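Long-range contacts in cadherin-related family member 2 (Mus musculus, PDB 5CYX), which probably links neighbouring microvilli of the brush border through calcium-dependent adhesion between cadherin repeats, pairing with CDHR5 and so controlling how microvilli pack: residues P103-T108 with Q201-V206; V140-E145 with L185-S190; G238-T243 with D275-V280. All blocks are in the same frame, centred on the assembly; numbering follows the deposited sequence.

Contact 1: P103-T108 with Q201-V206; sequences PVFLNT and QCSQPV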
loop_
_atom_site.group_PDB
_atom_site.type_symbol
_atom_site.label_atom_id
_atom_site.label_comp_id
_atom_site.label_asym_id
_atom_site.label_seq_id
_atom_site.Cartn_x
_atom_site.Cartn_y
_atom_site.Cartn_z
ATOM N N PRO A 103 -0.891 -19.587 -12.698
ATOM C CA PRO A 103 -1.297 -19.241 -11.363
ATOM C C PRO A 103 -2.675 -19.798 -11.079
ATOM O O PRO A 103 -3.579 -19.601 -11.881
ATOM C CB PRO A 103 -1.356 -17.711 -11.409
ATOM C CG PRO A 103 -0.352 -17.327 -12.431
ATOM C CD PRO A 103 -0.571 -18.384 -13.486
ATOM N N VAL A 104 -2.821 -20.464 -9.944
ATOM C CA VAL A 104 -4.082 -21.102 -9.566
ATOM C C VAL A 104 -4.503 -20.608 -8.165
ATOM O O VAL A 104 -3.657 -20.437 -7.259
ATOM C CB VAL A 104 -3.998 -22.673 -9.591
ATOM C CG1 VAL A 104 -4.009 -23.193 -11.020
ATOM C CG2 VAL A 104 -2.746 -23.188 -8.867
ATOM N N PHE A 105 -5.797 -20.334 -8.041
ATOM C CA PHE A 105 -6.477 -19.973 -6.804
ATOM C C PHE A 105 -7.276 -21.207 -6.429
ATOM O O PHE A 105 -7.713 -21.905 -7.332
ATOM C CB PHE A 105 -7.529 -18.885 -7.073
ATOM C CG PHE A 105 -6.983 -17.532 -7.518
ATOM C CD1 PHE A 105 -6.676 -16.566 -6.594
ATOM C CD2 PHE A 105 -6.895 -17.209 -8.854
ATOM C CE1 PHE A 105 -6.202 -15.304 -6.992
ATOM C CE2 PHE A 105 -6.457 -15.958 -9.269
ATOM C CZ PHE A 105 -6.102 -14.999 -8.334
ATOM N N LEU A 106 -7.545 -21.418 -5.141
ATOM C CA LEU A 106 -8.356 -22.560 -4.644
ATOM C C LEU A 106 -9.895 -22.507 -4.913
ATOM O O LEU A 106 -10.519 -23.553 -5.015
ATOM C CB LEU A 106 -8.114 -22.760 -3.140
ATOM C CG LEU A 106 -6.693 -23.218 -2.774
ATOM C CD1 LEU A 106 -6.429 -22.946 -1.298
ATOM C CD2 LEU A 106 -6.497 -24.706 -3.105
ATOM N N ASN A 107 -10.484 -21.300 -4.967
ATOM C CA ASN A 107 -11.869 -21.089 -5.436
ATOM C C ASN A 107 -11.894 -20.013 -6.513
ATOM O O ASN A 107 -10.928 -19.254 -6.663
ATOM C CB ASN A 107 -12.799 -20.672 -4.293
ATOM C CG ASN A 107 -12.940 -21.747 -3.247
ATOM O OD1 ASN A 107 -12.196 -21.767 -2.254
ATOM N ND2 ASN A 107 -13.863 -22.662 -3.466
ATOM N N THR A 108 -13.012 -19.952 -7.236
ATOM C CA THR A 108 -13.263 -18.915 -8.247
ATOM C C THR A 108 -14.154 -17.746 -7.773
ATOM O O THR A 108 -14.252 -16.722 -8.472
ATOM C CB THR A 108 -13.946 -19.503 -9.505
ATOM O OG1 THR A 108 -15.245 -20.008 -9.165
ATOM C CG2 THR A 108 -13.099 -20.601 -10.092
ATOM N N GLN A 201 1.940 -16.560 -18.269
ATOM C CA GLN A 201 0.665 -17.327 -18.091
ATOM C C GLN A 201 -0.284 -16.609 -17.161
ATOM O O GLN A 201 0.167 -15.985 -16.191
ATOM C CB GLN A 201 0.944 -18.710 -17.545
ATOM C CG GLN A 201 1.901 -19.541 -18.384
ATOM C CD GLN A 201 1.214 -20.350 -19.458
ATOM O OE1 GLN A 201 0.011 -20.208 -19.700
ATOM N NE2 GLN A 201 1.973 -21.208 -20.108
ATOM N N CYS A 202 -1.591 -16.701 -17.445
ATOM C CA CYS A 202 -2.636 -16.053 -16.611
ATOM C C CYS A 202 -3.652 -17.069 -16.042
ATOM O O CYS A 202 -3.834 -18.146 -16.576
ATOM C CB CYS A 202 -3.330 -14.896 -17.375
ATOM S SG CYS A 202 -2.259 -13.428 -17.725
ATOM N N SER A 203 -4.255 -16.739 -14.909
ATOM C CA SER A 203 -5.238 -17.604 -14.293
ATOM C C SER A 203 -6.562 -17.483 -14.985
ATOM O O SER A 203 -6.767 -16.596 -15.797
ATOM C CB SER A 203 -5.483 -17.173 -12.865
ATOM O OG SER A 203 -6.154 -15.928 -12.861
ATOM N N GLN A 204 -7.490 -18.358 -14.590
ATOM C CA GLN A 204 -8.892 -18.147 -14.921
ATOM C C GLN A 204 -9.383 -16.921 -14.100
ATOM O O GLN A 204 -8.859 -16.664 -13.034
ATOM C CB GLN A 204 -9.755 -19.421 -14.632
ATOM C CG GLN A 204 -9.905 -19.810 -13.153
ATOM C CD GLN A 204 -10.823 -21.052 -12.932
ATOM O OE1 GLN A 204 -11.865 -21.191 -13.562
ATOM N NE2 GLN A 204 -10.437 -21.919 -11.995
ATOM N N PRO A 205 -10.424 -16.211 -14.587
ATOM C CA PRO A 205 -11.024 -15.117 -13.820
ATOM C C PRO A 205 -11.507 -15.594 -12.466
ATOM O O PRO A 205 -11.979 -16.733 -12.341
ATOM C CB PRO A 205 -12.274 -14.723 -14.652
ATOM C CG PRO A 205 -12.116 -15.398 -15.953
ATOM C CD PRO A 205 -11.317 -16.627 -15.694
ATOM N N VAL A 206 -11.435 -14.698 -11.486
ATOM C CA VAL A 206 -11.940 -14.962 -10.161
ATOM C C VAL A 206 -12.738 -13.748 -9.736
ATOM O O VAL A 206 -12.446 -12.636 -10.172
ATOM C CB VAL A 206 -10.696 -15.270 -9.291
ATOM C CG1 VAL A 206 -10.386 -14.197 -8.241
ATOM C CG2 VAL A 206 -10.727 -16.689 -8.789
HETATM O O HOH W 1 -6.016 -20.541 -12.630
HETATM O O HOH W 2 -7.592 -21.116 -10.193
#
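F105 and V206 form the apolar part of this contact. Methyl CG2 of V206 sits over one face of the F105 ring, 4.3 Å from its centroid and 28° off the ring normal, a CH-pi contact. S203 approaches the same ring at its edge, with OG 3.6 Å from F105 CE2. The F105 ring reaches both because its CG stands anti to the carbonyl carbon (chi1 -66°). F105 also packs on A187 of strand 180-189. Methyl CG2 of V206 is also pressed to 3.4 Å from T108 CA, which is tight. T108 and Q204 cross at about a right angle, T108 CG2 lying 3.5 Å from Q204 NE2.

The polar links across the contact run through water. One water donates to P103 O at 2.7 Å and accepts from Q204 N. A second accepts from F105 N at 2.9 Å and, weakly, from Q204 NE2. S203 OG donates to Q204 O at 2.8 Å, within its own segment, and also bonds A187 N.

With an alanine in place of F105, V206 CG2 would probably lose the ring face beneath it and a gap is likely to open beside S203. T108 runs into strand 109-115 and V206 opens strand 206-213, its parallel neighbour in the second cadherin repeat. The two loops are thus held by one backbone-to-backbone water, a weaker water bridge to the Q204 side chain and apolar packing.

Contact 2: V140-E145 with L185-S190; sequences VQYFIE and LKACDS. With CA (calcium ion), chain D.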
loop_
_atom_site.group_PDB
_atom_site.type_symbol
_atom_site.label_atom_id
_atom_site.label_comp_id
_atom_site.label_asym_id
_atom_site.label_seq_id
_atom_site.Cartn_x
_atom_site.Cartn_y
_atom_site.Cartn_z
ATOM N N VAL A 140 4.014 -14.516 -8.982
ATOM C CA VAL A 140 2.650 -14.123 -9.221
ATOM C C VAL A 140 2.394 -12.612 -9.019
ATOM O O VAL A 140 2.862 -12.023 -8.055
ATOM C CB VAL A 140 1.695 -14.976 -8.367
ATOM C CG1 VAL A 140 0.257 -14.669 -8.738
ATOM C CG2 VAL A 140 1.985 -16.458 -8.610
ATOM N N GLN A 141 1.711 -11.994 -9.983
ATOM C CA GLN A 141 1.234 -10.621 -9.893
ATOM C C GLN A 141 -0.277 -10.672 -9.986
ATOM O O GLN A 141 -0.820 -11.606 -10.606
ATOM C CB GLN A 141 1.764 -9.772 -11.069
ATOM C CG GLN A 141 3.233 -9.996 -11.400
ATOM C CD GLN A 141 3.866 -8.832 -12.171
ATOM O OE1 GLN A 141 4.972 -8.954 -12.744
ATOM N NE2 GLN A 141 3.200 -7.688 -12.159
ATOM N N TYR A 142 -0.940 -9.686 -9.386
ATOM C CA TYR A 142 -2.392 -9.585 -9.374
ATOM C C TYR A 142 -2.938 -8.362 -10.078
ATOM O O TYR A 142 -2.329 -7.308 -10.050
ATOM C CB TYR A 142 -2.888 -9.542 -7.936
ATOM C CG TYR A 142 -2.465 -10.766 -7.173
ATOM C CD1 TYR A 142 -1.224 -10.815 -6.530
ATOM C CD2 TYR A 142 -3.307 -11.881 -7.085
ATOM C CE1 TYR A 142 -0.835 -11.962 -5.842
ATOM C CE2 TYR A 142 -2.925 -13.012 -6.413
ATOM C CZ TYR A 142 -1.717 -13.051 -5.767
ATOM O OH TYR A 142 -1.352 -14.191 -5.098
ATOM N N PHE A 143 -4.148 -8.498 -10.613
ATOM C CA PHE A 143 -4.799 -7.423 -11.374
ATOM C C PHE A 143 -6.285 -7.403 -11.109
ATOM O O PHE A 143 -6.911 -8.469 -11.012
ATOM C CB PHE A 143 -4.614 -7.602 -12.886
ATOM C CG PHE A 143 -3.224 -7.725 -13.281
ATOM C CD1 PHE A 143 -2.463 -6.574 -13.592
ATOM C CD2 PHE A 143 -2.619 -8.966 -13.303
ATOM C CE1 PHE A 143 -1.127 -6.708 -13.941
ATOM C CE2 PHE A 143 -1.279 -9.101 -13.623
ATOM C CZ PHE A 143 -0.525 -7.955 -13.954
ATOM N N ILE A 144 -6.827 -6.191 -10.980
ATOM C CA ILE A 144 -8.246 -5.972 -10.944
ATOM C C ILE A 144 -8.686 -5.740 -12.375
ATOM O O ILE A 144 -8.316 -4.731 -12.960
ATOM C CB ILE A 144 -8.648 -4.771 -10.062
ATOM C CG1 ILE A 144 -8.371 -5.104 -8.590
ATOM C CG2 ILE A 144 -10.139 -4.441 -10.243
ATOM C CD1 ILE A 144 -8.446 -3.890 -7.689
ATOM N N GLU A 145 -9.464 -6.654 -12.925
ATOM C CA GLU A 145 -9.920 -6.558 -14.318
ATOM C C GLU A 145 -11.142 -5.664 -14.480
ATOM O O GLU A 145 -11.168 -4.820 -15.370
ATOM C CB GLU A 145 -10.205 -7.945 -14.914
ATOM C CG GLU A 145 -8.954 -8.777 -15.179
ATOM C CD GLU A 145 -8.077 -8.195 -16.283
ATOM O OE1 GLU A 145 -8.463 -8.300 -17.486
ATOM O OE2 GLU A 145 -7.013 -7.588 -15.951
ATOM N N LEU A 185 -10.949 -10.405 -10.848
ATOM C CA LEU A 185 -9.457 -10.365 -10.811
ATOM C C LEU A 185 -8.850 -11.420 -11.687
ATOM O O LEU A 185 -9.520 -12.391 -12.088
ATOM C CB LEU A 185 -8.907 -10.626 -9.403
ATOM C CG LEU A 185 -9.716 -10.170 -8.221
ATOM C CD1 LEU A 185 -8.995 -10.607 -6.935
ATOM C CD2 LEU A 185 -9.866 -8.670 -8.230
ATOM N N LYS A 186 -7.574 -11.234 -11.983
ATOM C CA LYS A 186 -6.733 -12.339 -12.437
ATOM C C LYS A 186 -5.329 -12.268 -11.834
ATOM O O LYS A 186 -4.962 -11.282 -11.215
ATOM C CB LYS A 186 -6.663 -12.456 -13.957
ATOM C CG LYS A 186 -6.051 -11.246 -14.637
ATOM C CD LYS A 186 -5.806 -11.457 -16.138
ATOM C CE LYS A 186 -4.925 -10.307 -16.656
ATOM N NZ LYS A 186 -4.827 -10.198 -18.145
ATOM N N ALA A 187 -4.609 -13.369 -11.976
ATOM C CA ALA A 187 -3.244 -13.474 -11.528
ATOM C C ALA A 187 -2.447 -13.950 -12.720
ATOM O O ALA A 187 -2.876 -14.884 -13.375
ATOM C CB ALA A 187 -3.131 -14.458 -10.342
ATOM N N CYS A 188 -1.332 -13.279 -13.018
ATOM C CA CYS A 188 -0.388 -13.751 -14.022
ATOM C C CYS A 188 0.967 -13.991 -13.382
ATOM O O CYS A 188 1.256 -13.480 -12.297
ATOM C CB CYS A 188 -0.243 -12.754 -15.178
ATOM S SG CYS A 188 -1.838 -12.287 -15.903
ATOM N N ASP A 189 1.802 -14.771 -14.044
ATOM C CA ASP A 189 3.158 -14.866 -13.610
ATOM C C ASP A 189 3.903 -13.660 -14.240
ATOM O O ASP A 189 3.319 -12.851 -15.011
ATOM C CB ASP A 189 3.780 -16.247 -13.899
ATOM C CG ASP A 189 3.720 -16.644 -15.350
ATOM O OD1 ASP A 189 3.838 -15.756 -16.207
ATOM O OD2 ASP A 189 3.515 -17.860 -15.642
ATOM N N SER A 190 5.180 -13.595 -13.970
ATOM C CA SER A 190 6.024 -12.472 -14.368
ATOM C C SER A 190 6.842 -12.867 -15.626
ATOM O O SER A 190 7.815 -12.252 -15.964
ATOM C CB SER A 190 6.936 -12.077 -13.191
ATOM O OG SER A 190 6.201 -11.816 -11.996
HETATM CA CA CA D . 4.047 -20.059 -14.577
#
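F143 and C188 meet on one face of this antiparallel strand pair. C188 SG lies obliquely beside the F143 ring, 4.0 Å from CE2, a sulfur-aromatic contact. K186 rises on the same face. Its chain is extended beyond CG, and the ammonium is too far from the ring for more than a weak cation-pi attraction. E145 is bent at chi2 (-67°) and crosses K186, bringing E145 OE2 3.5 Å from K186 CE. E145 OE2 stays 4.1 Å from K186 NZ, beyond a salt bridge.

On the other face, V140 CG1 stands anti to the backbone N (chi1 -174°). There it touches A187 CB at 3.8 Å and lies over a face of the Y142 ring. I144 and L185 run side by side in the same direction, with I144 CG1 3.9 Å from L185 CD2. I160 of strand 158-160 packs against Y142, I144 and L185 on this face, and Y142 OH bonds A129 N.

Q141 with C188 and F143 with K186 are the hydrogen-bonded pairs. Q141 N to C188 O is nearly straight, at 2.8 Å. C188 is tied to C202 by a disulfide, while D189 binds calcium through OD2 at 2.5 Å. Its other oxygen, OD1, accepts a hydrogen bond from Q201 N. N99, N101, D131, D133 and A137 complete that site between the first two cadherin repeats. V140, Y142, I144, L185 and A187 thus form an apolar group on one face, while the other mixes the F143 ring and C188 sulfur with the K186 and E145 chains. Strand 180-189 runs from this hydrogen-bonded pairing to D189, a calcium ligand.

Contact 3: G238-T243 with D275-V280; sequences GTSVLT and DGVIFV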
loop_
_atom_site.group_PDB
_atom_site.type_symbol
_atom_site.label_atom_id
_atom_site.label_comp_id
_atom_site.label_asym_id
_atom_site.label_seq_id
_atom_site.Cartn_x
_atom_site.Cartn_y
_atom_site.Cartn_z
ATOM N N GLY A 238 -55.523 17.718 23.955
ATOM C CA GLY A 238 -55.239 16.462 23.240
ATOM C C GLY A 238 -55.802 16.258 21.828
ATOM O O GLY A 238 -55.642 15.194 21.257
ATOM N N THR A 239 -56.475 17.248 21.263
ATOM C CA THR A 239 -56.972 17.156 19.873
ATOM C C THR A 239 -55.818 17.050 18.870
ATOM O O THR A 239 -54.902 17.875 18.892
ATOM C CB THR A 239 -57.848 18.382 19.523
ATOM O OG1 THR A 239 -58.904 18.506 20.467
ATOM C CG2 THR A 239 -58.484 18.264 18.127
ATOM N N SER A 240 -55.864 16.048 17.988
ATOM C CA SER A 240 -54.912 15.961 16.869
ATOM C C SER A 240 -55.034 17.172 15.953
ATOM O O SER A 240 -56.126 17.653 15.698
ATOM C CB SER A 240 -55.159 14.731 16.006
ATOM O OG SER A 240 -54.946 13.562 16.742
ATOM N N VAL A 241 -53.896 17.635 15.462
ATOM C CA VAL A 241 -53.831 18.749 14.557
ATOM C C VAL A 241 -53.267 18.274 13.218
ATOM O O VAL A 241 -53.874 18.503 12.172
ATOM C CB VAL A 241 -52.980 19.873 15.162
ATOM C CG1 VAL A 241 -52.891 21.070 14.208
ATOM C CG2 VAL A 241 -53.593 20.304 16.473
ATOM N N LEU A 242 -52.094 17.653 13.245
ATOM C CA LEU A 242 -51.519 17.001 12.058
ATOM C C LEU A 242 -50.376 16.074 12.428
ATOM O O LEU A 242 -49.812 16.158 13.532
ATOM C CB LEU A 242 -51.005 18.014 11.035
ATOM C CG LEU A 242 -49.652 18.690 11.296
ATOM C CD1 LEU A 242 -49.164 19.346 10.024
ATOM C CD2 LEU A 242 -49.743 19.678 12.455
ATOM N N THR A 243 -50.023 15.228 11.467
ATOM C CA THR A 243 -48.903 14.323 11.570
ATOM C C THR A 243 -47.759 14.810 10.697
ATOM O O THR A 243 -47.956 15.072 9.505
ATOM C CB THR A 243 -49.317 12.940 11.088
ATOM O OG1 THR A 243 -50.560 12.625 11.708
ATOM C CG2 THR A 243 -48.248 11.868 11.453
ATOM N N ASP A 275 -44.820 9.401 17.648
ATOM C CA ASP A 275 -45.271 9.011 16.325
ATOM C C ASP A 275 -45.500 10.209 15.363
ATOM O O ASP A 275 -46.107 10.026 14.329
ATOM C CB ASP A 275 -46.525 8.129 16.409
ATOM C CG ASP A 275 -47.763 8.878 16.890
ATOM O OD1 ASP A 275 -47.676 10.036 17.369
ATOM O OD2 ASP A 275 -48.850 8.271 16.812
ATOM N N GLY A 276 -45.046 11.409 15.735
ATOM C CA GLY A 276 -45.141 12.599 14.886
ATOM C C GLY A 276 -46.457 13.375 14.926
ATOM O O GLY A 276 -46.621 14.353 14.186
ATOM N N VAL A 277 -47.380 12.973 15.797
ATOM C CA VAL A 277 -48.677 13.628 15.879
ATOM C C VAL A 277 -48.626 14.804 16.834
ATOM O O VAL A 277 -48.342 14.646 18.059
ATOM C CB VAL A 277 -49.789 12.696 16.384
ATOM C CG1 VAL A 277 -51.095 13.474 16.529
ATOM C CG2 VAL A 277 -49.977 11.511 15.446
ATOM N N ILE A 278 -49.012 15.943 16.290
ATOM C CA ILE A 278 -49.030 17.218 16.979
ATOM C C ILE A 278 -50.421 17.457 17.547
ATOM O O ILE A 278 -51.419 17.417 16.825
ATOM C CB ILE A 278 -48.647 18.366 16.012
ATOM C CG1 ILE A 278 -47.160 18.256 15.629
ATOM C CG2 ILE A 278 -48.983 19.733 16.620
ATOM C CD1 ILE A 278 -46.734 19.150 14.476
ATOM N N PHE A 279 -50.472 17.730 18.846
ATOM C CA PHE A 279 -51.725 17.856 19.560
ATOM C C PHE A 279 -51.856 19.171 20.329
ATOM O O PHE A 279 -50.851 19.825 20.658
ATOM C CB PHE A 279 -51.940 16.669 20.501
ATOM C CG PHE A 279 -50.835 16.443 21.523
ATOM C CD1 PHE A 279 -50.901 17.027 22.785
ATOM C CD2 PHE A 279 -49.774 15.583 21.248
ATOM C CE1 PHE A 279 -49.930 16.779 23.754
ATOM C CE2 PHE A 279 -48.778 15.354 22.185
ATOM C CZ PHE A 279 -48.864 15.932 23.456
ATOM N N VAL A 280 -53.114 19.524 20.624
ATOM C CA VAL A 280 -53.440 20.675 21.467
ATOM C C VAL A 280 -53.020 20.353 22.911
ATOM O O VAL A 280 -53.472 19.345 23.490
ATOM C CB VAL A 280 -54.946 21.024 21.382
ATOM C CG1 VAL A 280 -55.355 21.996 22.497
ATOM C CG2 VAL A 280 -55.286 21.588 19.999
#
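G238 N donates to V280 O at 2.7 Å, the shortest polar bond across this contact. G238 has a positive phi, and its backbone would press a CB against the preceding carbonyl O. Next to it, V280 N donates to T239 O at 3.0 Å. T239 O also takes a CA-H...O contact from F279.

Further along, the pairing is uneven. I278 O receives V241 N at 2.8 Å, and I278 N gives a nearly straight bond to L242 O at 2.9 Å. V241 and L242 therefore both face I278. V241 has a helix-like backbone (psi -55°), as in a classic beta bulge. S240 and T243, with two residues between them, consequently fall on the same face as V277 and F279. V277 spans the bulge there: its CG1 touches S240 OG and its CG2 touches T243 OG1, each at 3.9 Å.

On the other face L242 and I278 lie side by side, pointing the same way. L242 CG sits between its backbone N and carbonyl carbon (chi1 78°), which brings L242 CD2 to 3.7 Å from I278 CD1. At the bulge, V241 crosses V280 at about a right angle, with V241 CG2 4.1 Å from V280 CG2. A229 packs against V241 and L242, and V231 against V280. These come from strand 228-231 of the opposing sheet.

The turn at D275 and G276 feeds strand 277-280, where a weak bond runs from V277 N to D275 OD1. D275 also makes a salt bridge to R273. Direct backbone bonds thus fix the register of this third-repeat pair, while the bulge brings V241 round beside L242, so that both side chains pack on A229 of strand 228-231.

Overall arrangement
Contacts 1 and 2 belong to the second cadherin repeat; contact 3 lies in the third, its centre about 62 Å from that of contact 2. Contact 1 lies against strand 180-189, which supplies half of contact 2: the C202-C188 disulfide joins them, V206 O meets L185 N, and F105 packs on A187. Contact 1 is a surface contact of two loops and relies on water and a ring. Contact 2 is partly buried, regular sheet, and ends at a calcium site. Contact 3 is also partly buried sheet, but its ladder is broken by a bulge and carries no metal or disulfide. The chemistry thus shifts from solvent-bridged loops to bonded strands.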